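Local coordinates for protein phosphodiesterase (Salpingoeca rosetta, PDB 7CJ3) that holds retinal within a bundle of membrane-spanning helices that belongs to the bacteriorhodopsin-like family, at residues M28-L39 with L128-T137; W144-D152 with F211-L222. All coordinates share one frame; numbering follows the deposited sequence.

Contact 1 of 2, residues M28-L39 with L128-T137. With RET (retinal), chain K.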
# COMPACT_ATOMS: atom_id res chain seq x y z
N MET B 28 8.44 -20.85 7.83
CA MET B 28 7.97 -20.18 6.59
C MET B 28 9.19 -19.64 5.82
O MET B 28 9.37 -19.99 4.64
CB MET B 28 6.99 -19.03 6.89
CG MET B 28 5.58 -19.50 7.26
SD MET B 28 4.52 -18.19 7.97
CE MET B 28 4.30 -17.16 6.53
N ILE B 29 10.02 -18.86 6.51
CA ILE B 29 11.21 -18.18 5.92
C ILE B 29 12.17 -19.22 5.32
O ILE B 29 12.68 -19.00 4.19
CB ILE B 29 11.88 -17.29 6.98
CG1 ILE B 29 10.94 -16.17 7.45
CG2 ILE B 29 13.20 -16.72 6.46
CD1 ILE B 29 11.19 -15.70 8.88
N ILE B 30 12.39 -20.34 6.02
CA ILE B 30 13.38 -21.36 5.56
C ILE B 30 12.86 -22.03 4.29
O ILE B 30 13.65 -22.19 3.36
CB ILE B 30 13.73 -22.38 6.66
CG1 ILE B 30 14.40 -21.70 7.86
CG2 ILE B 30 14.62 -23.48 6.09
CD1 ILE B 30 14.33 -22.50 9.13
N VAL B 31 11.58 -22.36 4.24
CA VAL B 31 10.96 -23.01 3.04
C VAL B 31 11.07 -22.05 1.85
O VAL B 31 11.37 -22.50 0.70
CB VAL B 31 9.49 -23.40 3.31
CG1 VAL B 31 8.81 -23.89 2.04
CG2 VAL B 31 9.38 -24.43 4.42
N TRP B 32 10.86 -20.76 2.13
CA TRP B 32 10.91 -19.69 1.11
C TRP B 32 12.32 -19.62 0.49
O TRP B 32 12.43 -19.81 -0.74
CB TRP B 32 10.47 -18.37 1.73
CG TRP B 32 10.27 -17.34 0.67
CD1 TRP B 32 9.16 -17.12 -0.08
CD2 TRP B 32 11.27 -16.44 0.18
NE1 TRP B 32 9.38 -16.12 -0.97
CE2 TRP B 32 10.68 -15.69 -0.85
CE3 TRP B 32 12.61 -16.19 0.54
CZ2 TRP B 32 11.38 -14.70 -1.55
CZ3 TRP B 32 13.30 -15.21 -0.14
CH2 TRP B 32 12.69 -14.48 -1.17
N LEU B 33 13.33 -19.41 1.33
CA LEU B 33 14.76 -19.29 0.93
C LEU B 33 15.19 -20.49 0.07
O LEU B 33 15.85 -20.27 -0.96
CB LEU B 33 15.61 -19.22 2.19
CG LEU B 33 15.56 -17.88 2.94
CD1 LEU B 33 16.14 -18.04 4.34
CD2 LEU B 33 16.28 -16.79 2.14
N CYS B 34 14.85 -21.70 0.49
CA CYS B 34 15.19 -22.93 -0.27
C CYS B 34 14.60 -22.84 -1.68
O CYS B 34 15.32 -23.08 -2.68
CB CYS B 34 14.69 -24.18 0.46
SG CYS B 34 15.33 -24.31 2.14
N VAL B 35 13.32 -22.47 -1.77
CA VAL B 35 12.60 -22.41 -3.07
C VAL B 35 13.21 -21.28 -3.89
O VAL B 35 13.50 -21.48 -5.08
CB VAL B 35 11.10 -22.23 -2.83
CG1 VAL B 35 10.35 -22.03 -4.14
CG2 VAL B 35 10.53 -23.38 -2.01
N MET B 36 13.47 -20.15 -3.25
CA MET B 36 14.12 -19.00 -3.92
C MET B 36 15.51 -19.40 -4.41
O MET B 36 15.86 -19.09 -5.58
CB MET B 36 14.25 -17.82 -2.96
CG MET B 36 14.42 -16.48 -3.64
SD MET B 36 16.12 -15.90 -3.59
CE MET B 36 16.58 -16.25 -1.89
N GLY B 37 16.29 -20.05 -3.54
CA GLY B 37 17.57 -20.67 -3.91
C GLY B 37 17.47 -21.36 -5.25
O GLY B 37 18.16 -20.93 -6.24
N SER B 38 16.62 -22.38 -5.32
CA SER B 38 16.60 -23.31 -6.48
C SER B 38 16.13 -22.56 -7.72
O SER B 38 16.71 -22.82 -8.79
CB SER B 38 15.78 -24.50 -6.16
OG SER B 38 15.22 -24.34 -4.86
N LEU B 39 15.19 -21.62 -7.56
CA LEU B 39 14.67 -20.76 -8.67
C LEU B 39 15.80 -19.88 -9.26
O LEU B 39 15.81 -19.66 -10.49
CB LEU B 39 13.50 -19.92 -8.14
CG LEU B 39 12.19 -20.70 -7.95
CD1 LEU B 39 11.06 -19.75 -7.57
CD2 LEU B 39 11.83 -21.47 -9.21
N LEU B 128 6.63 -19.60 -10.51
CA LEU B 128 6.66 -20.61 -9.42
C LEU B 128 6.86 -19.91 -8.07
O LEU B 128 6.44 -20.45 -7.01
CB LEU B 128 7.81 -21.57 -9.75
CG LEU B 128 7.54 -22.48 -10.95
CD1 LEU B 128 8.83 -23.08 -11.51
CD2 LEU B 128 6.55 -23.59 -10.57
N MET B 129 7.44 -18.71 -8.09
CA MET B 129 7.65 -17.88 -6.88
C MET B 129 6.31 -17.39 -6.32
O MET B 129 6.09 -17.53 -5.11
CB MET B 129 8.59 -16.70 -7.16
CG MET B 129 8.93 -15.88 -5.93
SD MET B 129 9.90 -16.74 -4.68
CE MET B 129 11.52 -16.38 -5.36
N ARG B 130 5.41 -16.90 -7.18
CA ARG B 130 4.04 -16.53 -6.73
C ARG B 130 3.36 -17.77 -6.13
O ARG B 130 2.90 -17.66 -4.97
CB ARG B 130 3.19 -15.89 -7.83
CG ARG B 130 1.88 -15.31 -7.30
CD ARG B 130 1.24 -14.32 -8.27
NE ARG B 130 1.19 -14.85 -9.62
CZ ARG B 130 1.25 -14.11 -10.74
NH1 ARG B 130 1.30 -12.78 -10.69
NH2 ARG B 130 1.23 -14.71 -11.91
N TYR B 131 3.37 -18.90 -6.84
CA TYR B 131 2.79 -20.17 -6.33
C TYR B 131 3.46 -20.55 -5.00
O TYR B 131 2.72 -20.87 -4.04
CB TYR B 131 2.87 -21.27 -7.40
CG TYR B 131 1.77 -21.22 -8.44
CD1 TYR B 131 0.46 -21.61 -8.12
CD2 TYR B 131 2.03 -20.83 -9.74
CE1 TYR B 131 -0.56 -21.58 -9.06
CE2 TYR B 131 1.03 -20.80 -10.70
CZ TYR B 131 -0.27 -21.18 -10.37
OH TYR B 131 -1.26 -21.16 -11.32
N ALA B 132 4.79 -20.44 -4.89
CA ALA B 132 5.54 -20.70 -3.63
C ALA B 132 5.05 -19.82 -2.49
O ALA B 132 4.76 -20.33 -1.42
CB ALA B 132 7.01 -20.50 -3.87
N GLU B 133 5.02 -18.51 -2.70
CA GLU B 133 4.41 -17.53 -1.75
C GLU B 133 3.01 -18.00 -1.29
O GLU B 133 2.74 -18.06 -0.07
CB GLU B 133 4.30 -16.19 -2.46
CG GLU B 133 3.66 -15.12 -1.59
CD GLU B 133 2.64 -14.24 -2.28
OE1 GLU B 133 2.81 -13.96 -3.49
OE2 GLU B 133 1.67 -13.82 -1.60
N TRP B 134 2.12 -18.27 -2.26
CA TRP B 134 0.72 -18.71 -2.02
C TRP B 134 0.71 -19.96 -1.13
O TRP B 134 -0.09 -19.98 -0.15
CB TRP B 134 -0.04 -18.90 -3.34
CG TRP B 134 -0.37 -17.62 -4.07
CD1 TRP B 134 -0.10 -16.34 -3.65
CD2 TRP B 134 -1.01 -17.49 -5.36
NE1 TRP B 134 -0.53 -15.44 -4.59
CE2 TRP B 134 -1.10 -16.11 -5.64
CE3 TRP B 134 -1.55 -18.39 -6.29
CZ2 TRP B 134 -1.67 -15.63 -6.82
CZ3 TRP B 134 -2.15 -17.91 -7.44
CH2 TRP B 134 -2.16 -16.54 -7.71
N ILE B 135 1.57 -20.94 -1.42
CA ILE B 135 1.61 -22.24 -0.69
C ILE B 135 2.15 -22.06 0.74
O ILE B 135 1.72 -22.84 1.64
CB ILE B 135 2.41 -23.28 -1.50
CG1 ILE B 135 1.56 -23.80 -2.66
CG2 ILE B 135 2.93 -24.42 -0.61
CD1 ILE B 135 2.36 -24.36 -3.84
N ILE B 136 3.05 -21.10 0.97
CA ILE B 136 3.54 -20.79 2.34
C ILE B 136 2.51 -19.96 3.10
O ILE B 136 2.35 -20.21 4.31
CB ILE B 136 4.89 -20.07 2.30
CG1 ILE B 136 5.96 -20.95 1.66
CG2 ILE B 136 5.31 -19.61 3.69
CD1 ILE B 136 7.22 -20.18 1.28
N THR B 137 1.83 -19.01 2.46
CA THR B 137 0.98 -18.00 3.14
C THR B 137 -0.51 -18.41 3.23
O THR B 137 -1.11 -18.19 4.30
CB THR B 137 1.13 -16.65 2.46
OG1 THR B 137 0.78 -16.83 1.08
CG2 THR B 137 2.54 -16.11 2.59
C1 RET K . -5.63 -21.09 -8.71
C2 RET K . -5.67 -22.22 -9.75
C3 RET K . -6.97 -22.39 -10.40
C4 RET K . -8.07 -22.62 -9.38
C5 RET K . -7.92 -21.87 -8.09
C6 RET K . -6.87 -21.06 -7.81
C7 RET K . -6.93 -20.20 -6.62
C8 RET K . -5.93 -19.40 -6.06
C9 RET K . -5.93 -18.76 -4.79
C10 RET K . -4.82 -18.01 -4.31
C11 RET K . -4.75 -17.19 -3.18
C12 RET K . -3.72 -16.35 -2.76
C13 RET K . -3.67 -15.58 -1.58
C14 RET K . -2.53 -14.88 -1.25
C15 RET K . -2.12 -14.48 0.09
C16 RET K . -4.36 -21.37 -7.89
C17 RET K . -5.47 -19.76 -9.46
C18 RET K . -9.07 -22.14 -7.15
C19 RET K . -7.12 -18.84 -3.88
C20 RET K . -4.90 -15.53 -0.72
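Helices 28-39 and 128-137 run almost antiparallel, 164° between their directions and 10.3 Å apart at closest approach, so that Met28 lies level with Ile136, Trp32 with Ala132 and Met36 with Met129. No hydrogen bond joins them; the seam is apolar packing between two membrane-spanning helices of the bacteriorhodopsin-like retinal-binding bundle. Near one end, Ile136 spreads its branches over three partners. Its CG2 meets Met28 CG at 3.6 Å, while CD1 reaches the stem of Trp32, 3.7 Å from CB, and lies at the edge of the indole near its plane; Val31 CG1 also lies against Ile136 CG1 and CD1. Midway, Val35 CG1 rests on Ala132 CB at 3.7 Å, where a mere methyl stands on the partner helix. Met129 supplies most of the rest. With CG anti to the backbone N (chi1 -176°) and bends at chi2 and chi3, its chain crosses Trp32 at about a right angle. SD comes 3.8 Å from Trp32 NE1, a Met-aromatic contact that is oblique, 47° off the normal of the five-membered ring. The terminal CE lies against Met36 CG, and Met36 CB in turn covers part of one indole face. Leu39 finishes this end, CD1 on Met129 CB at 3.9 Å and CD2 against Leu128. On the far side Tyr131 and Trp134 line the pocket: retinal C12 sits 3.6 Å above one face of the Trp134 ring, Arg130 CG over the opposite face. Thr137, its hydroxyl bonded to Glu133 O, borders the contact and brings OG1 near retinal C15. Around the pair, helix 86-111 packs on Trp32 through Ile104 and Ser108, helix 153-173 meets Tyr131 and Trp134, and helix 250-277 reaches Arg130 through Glu254 and Thr137 through Lys265.

Contact 2 of 2, residues W144-D152 with F211-L222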
# COMPACT_ATOMS: atom_id res chain seq x y z
N TRP B 144 -4.75 -18.98 10.73
CA TRP B 144 -5.09 -17.70 11.41
C TRP B 144 -6.62 -17.58 11.57
O TRP B 144 -7.08 -17.04 12.60
CB TRP B 144 -4.50 -16.56 10.58
CG TRP B 144 -4.73 -15.18 11.11
CD1 TRP B 144 -3.84 -14.41 11.78
CD2 TRP B 144 -5.91 -14.38 10.94
NE1 TRP B 144 -4.39 -13.19 12.08
CE2 TRP B 144 -5.66 -13.14 11.56
CE3 TRP B 144 -7.17 -14.59 10.34
CZ2 TRP B 144 -6.61 -12.11 11.59
CZ3 TRP B 144 -8.09 -13.57 10.36
CH2 TRP B 144 -7.82 -12.35 10.98
N CYS B 145 -7.38 -18.07 10.59
CA CYS B 145 -8.86 -17.99 10.59
C CYS B 145 -9.37 -18.83 11.76
O CYS B 145 -10.35 -18.38 12.42
CB CYS B 145 -9.47 -18.46 9.27
SG CYS B 145 -9.27 -17.27 7.90
N GLY B 146 -8.71 -19.99 11.99
CA GLY B 146 -8.92 -20.93 13.11
C GLY B 146 -8.76 -20.29 14.48
O GLY B 146 -9.63 -20.51 15.34
N LEU B 147 -7.71 -19.50 14.70
CA LEU B 147 -7.48 -18.82 16.00
C LEU B 147 -8.58 -17.79 16.24
O LEU B 147 -9.09 -17.74 17.38
CB LEU B 147 -6.10 -18.17 16.02
CG LEU B 147 -4.92 -19.13 15.88
CD1 LEU B 147 -3.61 -18.37 16.10
CD2 LEU B 147 -5.05 -20.31 16.83
N ALA B 148 -8.91 -17.01 15.21
CA ALA B 148 -9.96 -15.96 15.27
C ALA B 148 -11.31 -16.57 15.67
O ALA B 148 -12.07 -15.89 16.38
CB ALA B 148 -10.07 -15.25 13.95
N SER B 149 -11.59 -17.81 15.24
CA SER B 149 -12.90 -18.47 15.36
C SER B 149 -12.89 -19.65 16.37
O SER B 149 -13.93 -20.33 16.47
CB SER B 149 -13.37 -18.90 13.98
OG SER B 149 -12.54 -19.92 13.40
N ARG B 150 -11.77 -19.88 17.07
CA ARG B 150 -11.60 -21.00 18.04
C ARG B 150 -12.17 -22.29 17.46
O ARG B 150 -12.97 -22.94 18.13
CB ARG B 150 -12.29 -20.66 19.37
CG ARG B 150 -11.94 -19.29 19.94
CD ARG B 150 -10.60 -19.19 20.65
NE ARG B 150 -10.59 -17.94 21.36
CZ ARG B 150 -9.70 -17.58 22.28
NH1 ARG B 150 -8.69 -18.38 22.56
NH2 ARG B 150 -9.78 -16.40 22.88
N ALA B 151 -11.78 -22.65 16.24
CA ALA B 151 -12.30 -23.83 15.49
C ALA B 151 -11.58 -25.09 15.96
O ALA B 151 -10.51 -24.96 16.61
CB ALA B 151 -12.09 -23.63 14.02
N ASP B 152 -12.13 -26.26 15.61
CA ASP B 152 -11.47 -27.58 15.84
C ASP B 152 -10.21 -27.62 14.97
O ASP B 152 -10.29 -27.25 13.77
CB ASP B 152 -12.45 -28.75 15.67
CG ASP B 152 -13.09 -29.26 16.97
OD1 ASP B 152 -13.20 -28.46 17.95
OD2 ASP B 152 -13.47 -30.46 17.02
N PHE B 211 -21.77 -19.95 21.81
CA PHE B 211 -20.45 -20.54 21.45
C PHE B 211 -19.44 -20.38 22.60
O PHE B 211 -19.25 -19.25 23.10
CB PHE B 211 -19.95 -19.91 20.15
CG PHE B 211 -18.64 -20.47 19.64
CD1 PHE B 211 -18.58 -21.72 19.03
CD2 PHE B 211 -17.47 -19.74 19.78
CE1 PHE B 211 -17.37 -22.22 18.58
CE2 PHE B 211 -16.26 -20.26 19.34
CZ PHE B 211 -16.20 -21.50 18.75
N GLN B 212 -18.79 -21.48 23.02
CA GLN B 212 -17.65 -21.48 23.98
C GLN B 212 -16.48 -22.23 23.33
O GLN B 212 -16.70 -23.27 22.70
CB GLN B 212 -18.03 -22.09 25.34
N PRO B 213 -15.22 -21.75 23.45
CA PRO B 213 -14.90 -20.54 24.21
C PRO B 213 -15.17 -19.27 23.40
O PRO B 213 -15.16 -19.33 22.17
CB PRO B 213 -13.39 -20.68 24.45
CG PRO B 213 -12.90 -21.38 23.20
CD PRO B 213 -14.02 -22.34 22.84
N PRO B 214 -15.38 -18.10 24.05
CA PRO B 214 -15.68 -16.86 23.35
C PRO B 214 -14.59 -16.53 22.33
O PRO B 214 -13.40 -16.66 22.63
CB PRO B 214 -15.74 -15.78 24.45
CG PRO B 214 -15.99 -16.56 25.73
CD PRO B 214 -15.30 -17.89 25.51
N PRO B 215 -14.95 -16.08 21.10
CA PRO B 215 -13.94 -15.72 20.10
C PRO B 215 -13.21 -14.44 20.50
O PRO B 215 -13.77 -13.60 21.19
CB PRO B 215 -14.77 -15.55 18.82
CG PRO B 215 -16.15 -15.14 19.30
CD PRO B 215 -16.33 -15.85 20.63
N PRO B 216 -11.93 -14.26 20.09
CA PRO B 216 -11.18 -13.04 20.43
C PRO B 216 -11.64 -11.79 19.66
O PRO B 216 -11.17 -10.72 19.99
CB PRO B 216 -9.73 -13.38 20.05
CG PRO B 216 -9.83 -14.51 19.03
CD PRO B 216 -11.11 -15.23 19.34
N LEU B 217 -12.50 -11.96 18.65
CA LEU B 217 -13.09 -10.86 17.84
C LEU B 217 -14.60 -10.84 18.05
O LEU B 217 -15.22 -11.88 18.25
CB LEU B 217 -12.74 -11.06 16.35
CG LEU B 217 -11.27 -11.30 16.03
CD1 LEU B 217 -11.05 -11.45 14.52
CD2 LEU B 217 -10.43 -10.16 16.55
N PRO B 218 -15.23 -9.64 17.98
CA PRO B 218 -16.68 -9.54 18.04
C PRO B 218 -17.35 -10.17 16.79
O PRO B 218 -16.70 -10.38 15.75
CB PRO B 218 -16.95 -8.03 18.12
CG PRO B 218 -15.74 -7.39 17.48
CD PRO B 218 -14.59 -8.33 17.80
N ARG B 219 -18.65 -10.44 16.95
CA ARG B 219 -19.54 -11.09 15.97
C ARG B 219 -19.40 -10.40 14.61
O ARG B 219 -19.21 -11.10 13.61
CB ARG B 219 -20.97 -11.03 16.53
CG ARG B 219 -21.88 -12.15 16.03
CD ARG B 219 -23.32 -12.04 16.45
NE ARG B 219 -24.09 -12.95 15.61
CZ ARG B 219 -24.63 -12.64 14.43
NH1 ARG B 219 -24.51 -11.42 13.93
NH2 ARG B 219 -25.29 -13.57 13.78
N HIS B 220 -19.48 -9.06 14.56
CA HIS B 220 -19.50 -8.34 13.27
C HIS B 220 -18.19 -8.60 12.53
O HIS B 220 -18.23 -8.77 11.30
CB HIS B 220 -19.80 -6.84 13.44
CG HIS B 220 -20.19 -6.19 12.15
ND1 HIS B 220 -19.94 -4.85 11.86
CD2 HIS B 220 -20.73 -6.72 11.02
CE1 HIS B 220 -20.35 -4.57 10.63
NE2 HIS B 220 -20.85 -5.70 10.09
N ALA B 221 -17.05 -8.63 13.25
CA ALA B 221 -15.70 -8.70 12.65
C ALA B 221 -15.46 -10.10 12.07
O ALA B 221 -14.88 -10.19 10.99
CB ALA B 221 -14.67 -8.32 13.66
N LEU B 222 -15.92 -11.15 12.74
CA LEU B 222 -15.90 -12.53 12.21
C LEU B 222 -16.64 -12.57 10.86
O LEU B 222 -16.18 -13.30 9.96
CB LEU B 222 -16.52 -13.51 13.21
CG LEU B 222 -15.53 -14.18 14.19
CD1 LEU B 222 -15.22 -13.28 15.35
CD2 LEU B 222 -16.06 -15.51 14.71
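Arg150 lays its side chain along the proline-rich run Pro213-Pro216 just where helix 128-149 closes in a Schellman motif. Its positive phi (44°) turns the chain out of the helix, while Ala151 N bonds back to Gly146 O and Arg150 N more weakly to Leu147 O. From there the side chain can be traced outward. CB packs against Pro213 CG at 3.9 Å and also faces Phe211 CE2; CG touches the same proline ring and its carbonyl oxygen. A bend at chi2 (-78°) turns CD past Pro213 CG, and the extended chi3 then brings NE to Pro214 and Pro216. Arg150 NE makes a weak hydrogen bond to Pro214 O, 3.3 Å long and bent to 127° at the hydrogen, and lies beside Pro216 CD. The guanidinium beyond it has Pro215 CA at its edge, with NH2 near Pro216. Nearby, Ala148 CB meets Leu217 CD1 at 4.0 Å, joining the helix end to the loop that leads into helix 219-233, and Leu222, on that helix, comes up to Ser149. Phe211 finishes the fit at its rim: Arg150 O lies near the ring plane, 3.6 Å from CZ.

Both contacts use helix 128-149, contact 1 at its beginning and contact 2 at its end, with centres about 29 Å apart on opposite sides of the chain's centre. Contact 1 is the more buried, a helix-to-helix seam of methyl, thioether and indole groups whose far side borders the retinal pocket. Contact 2 is only partly buried and joins a helix end to a loop and the first turn of helix 219-233, so backbone carbonyls, proline rings and one arginine take the place of the packed apolar side chains. Its sole cross-segment hydrogen bond is weak; contact 1 has none. Helices 86-111 and 250-277 border both.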